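Local coordinates for protein fibroblast growth factor 18 (PDB 4CJM) that signals through fibroblast growth factor receptors to regulate cell proliferation, differentiation and migration, and is required for normal ossification and bone development, at residues A[98-102]-A[113-118]; A[58-63]-A[77-81]. All coordinates share one frame; numbering follows the deposited sequence.

The two contacts follow one another along the chain of a beta-trefoil growth factor, and their centres lie about 12 Å apart. Contact 2 ties strand 58-61 to the approach of strand 80-84 through a disulfide; contact 1 then folds together two parts of the loop region between strands 90-94 and 125-128. They meet side by side: Trp100 CE3 lies 3.7 Å from Met61 SD, and Val102 CG2 is 3.4 Å from Phe80 CE2. Tyr97, stacked on Trp100 and hydrogen-bonded to Glu77, bridges them again. Arg63 holds one sulfate, probably from the crystallisation liquor, while the Thr116 side chain lies about 6 Å from a bound sulfate.

Contact 1: A[98-102]-A[113-118]; sequences SGWYV and GPKTRE
Trp100 and Pro114 form the apolar half of this contact, with the proline ring lying over one face of the indole. Pro114 CD sits 3.9 Å from the centroid of the six-membered ring and only 8° off its normal, a well-centred CH-pi contact, and Pro114 CG reaches Trp100 CZ2 at 3.8 Å. The same face continues onto backbone: Gly113 C lies 3.6 Å from Trp100 CG, so the peptide entering the proline also rests on the indole.

The polar half centres on the Thr116 hydroxyl. It accepts from the backbone, Tyr101 N to Thr116 OG1 being 2.9 Å, and donates to Gly113 O at 2.6 Å, in the carbonyl plane and on a lone pair. Its first torsion (chi1 61°) sets OG1 between the backbone N and the carbonyl carbon, from where it can serve both. Gly113 O takes a second bond from Thr116 N, closing the turn.

Further along, Glu118 passes over one face of the Tyr101 ring near its rim, with Glu118 CB 3.6 Å from Tyr101 CZ; ring and carboxylate planes stand 79° apart. Tyr101 OH comes within 3.0 Å of Glu118 OE2. That OE2 is held by a salt bridge to Lys83.

One buried hydroxyl thus links the 113-116 turn to the Tyr101 backbone, while Trp100 packs on Gly113-Pro114 and Tyr101 on Glu118, joining two parts of the long connection between strands 90-94 and 125-128.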
loop_
_atom_site.group_PDB
_atom_site.type_symbol
_atom_site.label_atom_id
_atom_site.label_comp_id
_atom_site.label_asym_id
_atom_site.label_seq_id
_atom_site.Cartn_x
_atom_site.Cartn_y
_atom_site.Cartn_z
ATOM N N SER A 98 -10.807 -3.927 9.319
ATOM C CA SER A 98 -11.359 -2.584 9.214
ATOM C C SER A 98 -10.773 -1.683 10.296
ATOM O O SER A 98 -10.503 -2.128 11.410
ATOM C CB SER A 98 -12.878 -2.627 9.336
ATOM O OG SER A 98 -13.451 -1.332 9.307
ATOM N N GLY A 99 -10.553 -0.425 9.949
ATOM C CA GLY A 99 -9.908 0.517 10.850
ATOM C C GLY A 99 -8.384 0.516 10.828
ATOM O O GLY A 99 -7.788 1.371 11.458
ATOM N N TRP A 100 -7.754 -0.456 10.142
ATOM C CA TRP A 100 -6.285 -0.535 10.003
ATOM C C TRP A 100 -5.883 -0.135 8.606
ATOM O O TRP A 100 -6.499 -0.544 7.625
ATOM C CB TRP A 100 -5.758 -1.943 10.224
ATOM C CG TRP A 100 -6.045 -2.544 11.550
ATOM C CD1 TRP A 100 -6.819 -2.019 12.553
ATOM C CD2 TRP A 100 -5.607 -3.825 12.014
ATOM N NE1 TRP A 100 -6.866 -2.879 13.622
ATOM C CE2 TRP A 100 -6.143 -4.004 13.317
ATOM C CE3 TRP A 100 -4.825 -4.846 11.461
ATOM C CZ2 TRP A 100 -5.921 -5.177 14.070
ATOM C CZ3 TRP A 100 -4.602 -6.007 12.219
ATOM C CH2 TRP A 100 -5.139 -6.152 13.506
ATOM N N TYR A 101 -4.812 0.644 8.523
ATOM C CA TYR A 101 -4.399 1.263 7.271
ATOM C C TYR A 101 -2.936 1.001 6.927
ATOM O O TYR A 101 -2.089 0.841 7.802
ATOM C CB TYR A 101 -4.620 2.777 7.376
ATOM C CG TYR A 101 -6.077 3.175 7.420
ATOM C CD1 TYR A 101 -6.811 3.169 8.623
ATOM C CD2 TYR A 101 -6.729 3.541 6.260
ATOM C CE1 TYR A 101 -8.152 3.529 8.638
ATOM C CE2 TYR A 101 -8.061 3.903 6.271
ATOM C CZ TYR A 101 -8.769 3.893 7.451
ATOM O OH TYR A 101 -10.083 4.278 7.375
ATOM N N VAL A 102 -2.652 1.008 5.630
ATOM C CA VAL A 102 -1.292 1.017 5.124
ATOM C C VAL A 102 -0.707 2.380 5.463
ATOM O O VAL A 102 -1.308 3.420 5.128
ATOM C CB VAL A 102 -1.284 0.843 3.597
ATOM C CG1 VAL A 102 0.121 0.977 3.034
ATOM C CG2 VAL A 102 -1.882 -0.506 3.207
ATOM N N GLY A 113 -0.861 -1.722 11.645
ATOM C CA GLY A 113 -2.287 -1.464 11.457
ATOM C C GLY A 113 -3.043 -0.951 12.670
ATOM O O GLY A 113 -3.660 0.100 12.601
ATOM N N PRO A 114 -3.003 -1.688 13.794
ATOM C CA PRO A 114 -3.741 -1.273 14.985
ATOM C C PRO A 114 -3.430 0.143 15.432
ATOM O O PRO A 114 -4.285 0.798 16.001
ATOM C CB PRO A 114 -3.267 -2.261 16.066
ATOM C CG PRO A 114 -2.806 -3.441 15.328
ATOM C CD PRO A 114 -2.290 -2.956 14.008
ATOM N N LYS A 115 -2.206 0.596 15.206
ATOM C CA LYS A 115 -1.792 1.911 15.676
ATOM C C LYS A 115 -2.034 3.011 14.659
ATOM O O LYS A 115 -1.528 4.104 14.822
ATOM C CB LYS A 115 -0.324 1.867 16.095
ATOM C CG LYS A 115 -0.090 0.929 17.272
ATOM C CD LYS A 115 1.358 0.959 17.731
ATOM C CE LYS A 115 1.724 2.302 18.348
ATOM N NZ LYS A 115 2.806 2.173 19.367
ATOM N N THR A 116 -2.800 2.720 13.607
ATOM C CA THR A 116 -3.118 3.707 12.573
ATOM C C THR A 116 -4.558 4.156 12.621
ATOM O O THR A 116 -5.411 3.516 13.261
ATOM C CB THR A 116 -2.906 3.158 11.145
ATOM O OG1 THR A 116 -3.772 2.031 10.909
ATOM C CG2 THR A 116 -1.450 2.762 10.934
ATOM N N ARG A 117 -4.818 5.244 11.901
ATOM C CA ARG A 117 -6.172 5.730 11.656
ATOM C C ARG A 117 -6.168 6.640 10.429
ATOM O O ARG A 117 -5.133 7.172 10.060
ATOM C CB ARG A 117 -6.729 6.448 12.893
ATOM C CG ARG A 117 -5.807 7.529 13.411
ATOM C CD ARG A 117 -6.215 7.983 14.786
ATOM N NE ARG A 117 -7.462 8.736 14.749
ATOM C CZ ARG A 117 -8.062 9.215 15.836
ATOM N NH1 ARG A 117 -7.535 8.997 17.039
ATOM N NH2 ARG A 117 -9.189 9.910 15.730
ATOM N N GLU A 118 -7.344 6.813 9.836
ATOM C CA GLU A 118 -7.515 7.441 8.540
ATOM C C GLU A 118 -6.980 8.863 8.472
ATOM O O GLU A 118 -6.457 9.274 7.429
ATOM C CB GLU A 118 -8.991 7.453 8.139
ATOM C CG GLU A 118 -9.211 7.639 6.653
ATOM C CD GLU A 118 -10.674 7.657 6.259
ATOM O OE1 GLU A 118 -11.325 8.728 6.385
ATOM O OE2 GLU A 118 -11.169 6.617 5.781
#

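Contact 2: A[58-63]-A[77-81]; sequences YLCMNR and ECVFI. With SO4 (sulfate ion), chain E.
A disulfide between Cys60 and Cys78 is the covalent heart of this contact, joining strand 58-61 to the residues that lead into strand 80-84. The two SG atoms are 2.0 Å apart and the S-S torsion is 98°, near the relaxed right angle. Both sulfurs stand anti to their own carbonyl carbons (chi1 -46° in Cys60, -57° in Cys78), which brings them together to one side of backbones whose CA atoms are 4.1 Å apart.

Beside this link, Met61 N donates to Glu77 O at 2.9 Å. The same oxygen receives a CA-H...O contact from Cys60 CA at 3.3 Å. Phe80 points its ring edge at strand 58-61: Leu59 O lies near the ring plane, 3.3 Å from Phe80 CE1, while Met61 CB packs on CZ and Leu59 CG on CE1.

The Glu77 side chain runs alongside the Met61-Asn62 backbone, its CB 3.2 Å from Met61 O, and its OE2 is hydrogen-bonded to Tyr97 OH. Beyond it, Arg63 turns outward to a sulfate, with NH2 donating to O3 at 3.0 Å and NE adding a weak bond to that oxygen.

Covalent, hydrogen-bonded and aromatic contacts therefore tie the end of strand 58-61 to residues 77-80. The sulfate, probably from the crystallisation liquor, indicates only that Arg63 can bind an anion here and establishes no heparin site.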
loop_
_atom_site.group_PDB
_atom_site.type_symbol
_atom_site.label_atom_id
_atom_site.label_comp_id
_atom_site.label_asym_id
_atom_site.label_seq_id
_atom_site.Cartn_x
_atom_site.Cartn_y
_atom_site.Cartn_z
ATOM N N TYR A 58 2.675 -9.775 -3.369
ATOM C CA TYR A 58 1.549 -8.933 -3.042
ATOM C C TYR A 58 1.828 -8.259 -1.735
ATOM O O TYR A 58 2.374 -8.863 -0.808
ATOM C CB TYR A 58 0.266 -9.746 -2.928
ATOM C CG TYR A 58 -0.232 -10.275 -4.255
ATOM C CD1 TYR A 58 0.274 -11.449 -4.785
ATOM C CD2 TYR A 58 -1.217 -9.602 -4.971
ATOM C CE1 TYR A 58 -0.179 -11.925 -6.000
ATOM C CE2 TYR A 58 -1.683 -10.075 -6.185
ATOM C CZ TYR A 58 -1.161 -11.221 -6.700
ATOM O OH TYR A 58 -1.625 -11.691 -7.914
ATOM N N LEU A 59 1.406 -6.997 -1.646
ATOM C CA LEU A 59 1.385 -6.267 -0.391
ATOM C C LEU A 59 0.215 -6.758 0.449
ATOM O O LEU A 59 -0.935 -6.743 -0.016
ATOM C CB LEU A 59 1.222 -4.775 -0.666
ATOM C CG LEU A 59 0.995 -3.896 0.562
ATOM C CD1 LEU A 59 2.245 -3.881 1.425
ATOM C CD2 LEU A 59 0.648 -2.487 0.137
ATOM N N CYS A 60 0.513 -7.189 1.672
ATOM C CA CYS A 60 -0.491 -7.730 2.580
ATOM C C CYS A 60 -0.270 -7.238 3.999
ATOM O O CYS A 60 0.835 -6.821 4.355
ATOM C CB CYS A 60 -0.452 -9.265 2.560
ATOM S SG CYS A 60 -0.384 -9.955 0.880
ATOM N N MET A 61 -1.331 -7.277 4.801
ATOM C CA MET A 61 -1.260 -6.943 6.223
ATOM C C MET A 61 -1.672 -8.138 7.059
ATOM O O MET A 61 -2.820 -8.605 6.977
ATOM C CB MET A 61 -2.181 -5.780 6.542
ATOM C CG MET A 61 -2.077 -5.306 7.981
ATOM S SD MET A 61 -3.138 -3.895 8.334
ATOM C CE MET A 61 -2.120 -2.535 7.791
ATOM N N ASN A 62 -0.754 -8.628 7.883
ATOM C CA ASN A 62 -1.023 -9.817 8.693
ATOM C C ASN A 62 -1.813 -9.467 9.977
ATOM O O ASN A 62 -2.145 -8.300 10.212
ATOM C CB ASN A 62 0.283 -10.547 8.988
ATOM C CG ASN A 62 1.176 -9.795 9.956
ATOM O OD1 ASN A 62 0.727 -8.895 10.672
ATOM N ND2 ASN A 62 2.453 -10.182 10.005
ATOM N N ARG A 63 -2.113 -10.481 10.788
ATOM C CA ARG A 63 -2.916 -10.338 12.011
ATOM C C ARG A 63 -2.290 -9.410 13.058
ATOM O O ARG A 63 -3.007 -8.810 13.865
ATOM C CB ARG A 63 -3.167 -11.718 12.630
ATOM C CG ARG A 63 -4.002 -11.708 13.917
ATOM C CD ARG A 63 -4.621 -13.099 14.217
ATOM N NE ARG A 63 -6.082 -13.101 14.360
ATOM C CZ ARG A 63 -6.761 -13.755 15.317
ATOM N NH1 ARG A 63 -6.144 -14.446 16.282
ATOM N NH2 ARG A 63 -8.094 -13.702 15.327
ATOM N N GLU A 77 -6.192 -10.825 3.622
ATOM C CA GLU A 77 -5.170 -9.951 4.162
ATOM C C GLU A 77 -4.418 -9.189 3.066
ATOM O O GLU A 77 -3.710 -8.229 3.357
ATOM C CB GLU A 77 -4.160 -10.766 4.968
ATOM C CG GLU A 77 -4.716 -11.412 6.227
ATOM C CD GLU A 77 -3.642 -12.094 7.055
ATOM O OE1 GLU A 77 -2.615 -12.520 6.476
ATOM O OE2 GLU A 77 -3.814 -12.204 8.290
ATOM N N CYS A 78 -4.553 -9.617 1.814
ATOM C CA CYS A 78 -3.877 -8.960 0.704
ATOM C C CYS A 78 -4.810 -8.062 -0.110
ATOM O O CYS A 78 -4.462 -7.646 -1.206
ATOM C CB CYS A 78 -3.238 -10.005 -0.194
ATOM S SG CYS A 78 -2.079 -11.085 0.689
ATOM N N VAL A 79 -5.964 -7.718 0.458
ATOM C CA VAL A 79 -6.929 -6.833 -0.172
ATOM C C VAL A 79 -7.124 -5.575 0.677
ATOM O O VAL A 79 -7.116 -5.622 1.911
ATOM C CB VAL A 79 -8.297 -7.512 -0.314
ATOM C CG1 VAL A 79 -9.286 -6.602 -1.030
ATOM C CG2 VAL A 79 -8.153 -8.822 -1.058
ATOM N N PHE A 80 -7.271 -4.446 -0.003
ATOM C CA PHE A 80 -7.429 -3.180 0.646
ATOM C C PHE A 80 -8.595 -2.467 0.044
ATOM O O PHE A 80 -8.950 -2.700 -1.101
ATOM C CB PHE A 80 -6.145 -2.357 0.528
ATOM C CG PHE A 80 -4.979 -3.006 1.210
ATOM C CD1 PHE A 80 -4.166 -3.907 0.540
ATOM C CD2 PHE A 80 -4.734 -2.746 2.543
ATOM C CE1 PHE A 80 -3.116 -4.519 1.204
ATOM C CE2 PHE A 80 -3.705 -3.354 3.212
ATOM C CZ PHE A 80 -2.892 -4.241 2.556
ATOM N N ILE A 81 -9.184 -1.595 0.849
ATOM C CA ILE A 81 -10.268 -0.747 0.434
ATOM C C ILE A 81 -9.614 0.588 0.116
ATOM O O ILE A 81 -8.880 1.139 0.931
ATOM C CB ILE A 81 -11.311 -0.565 1.557
ATOM C CG1 ILE A 81 -11.778 -1.934 2.127
ATOM C CG2 ILE A 81 -12.399 0.387 1.083
ATOM C CD1 ILE A 81 -12.465 -2.886 1.166
HETATM S S SO4 E . -10.451 -12.245 12.875
HETATM O O1 SO4 E . -11.008 -11.751 11.575
HETATM O O2 SO4 E . -11.389 -11.820 13.934
HETATM O O3 SO4 E . -9.102 -11.753 13.239
HETATM O O4 SO4 E . -10.359 -13.728 12.796
#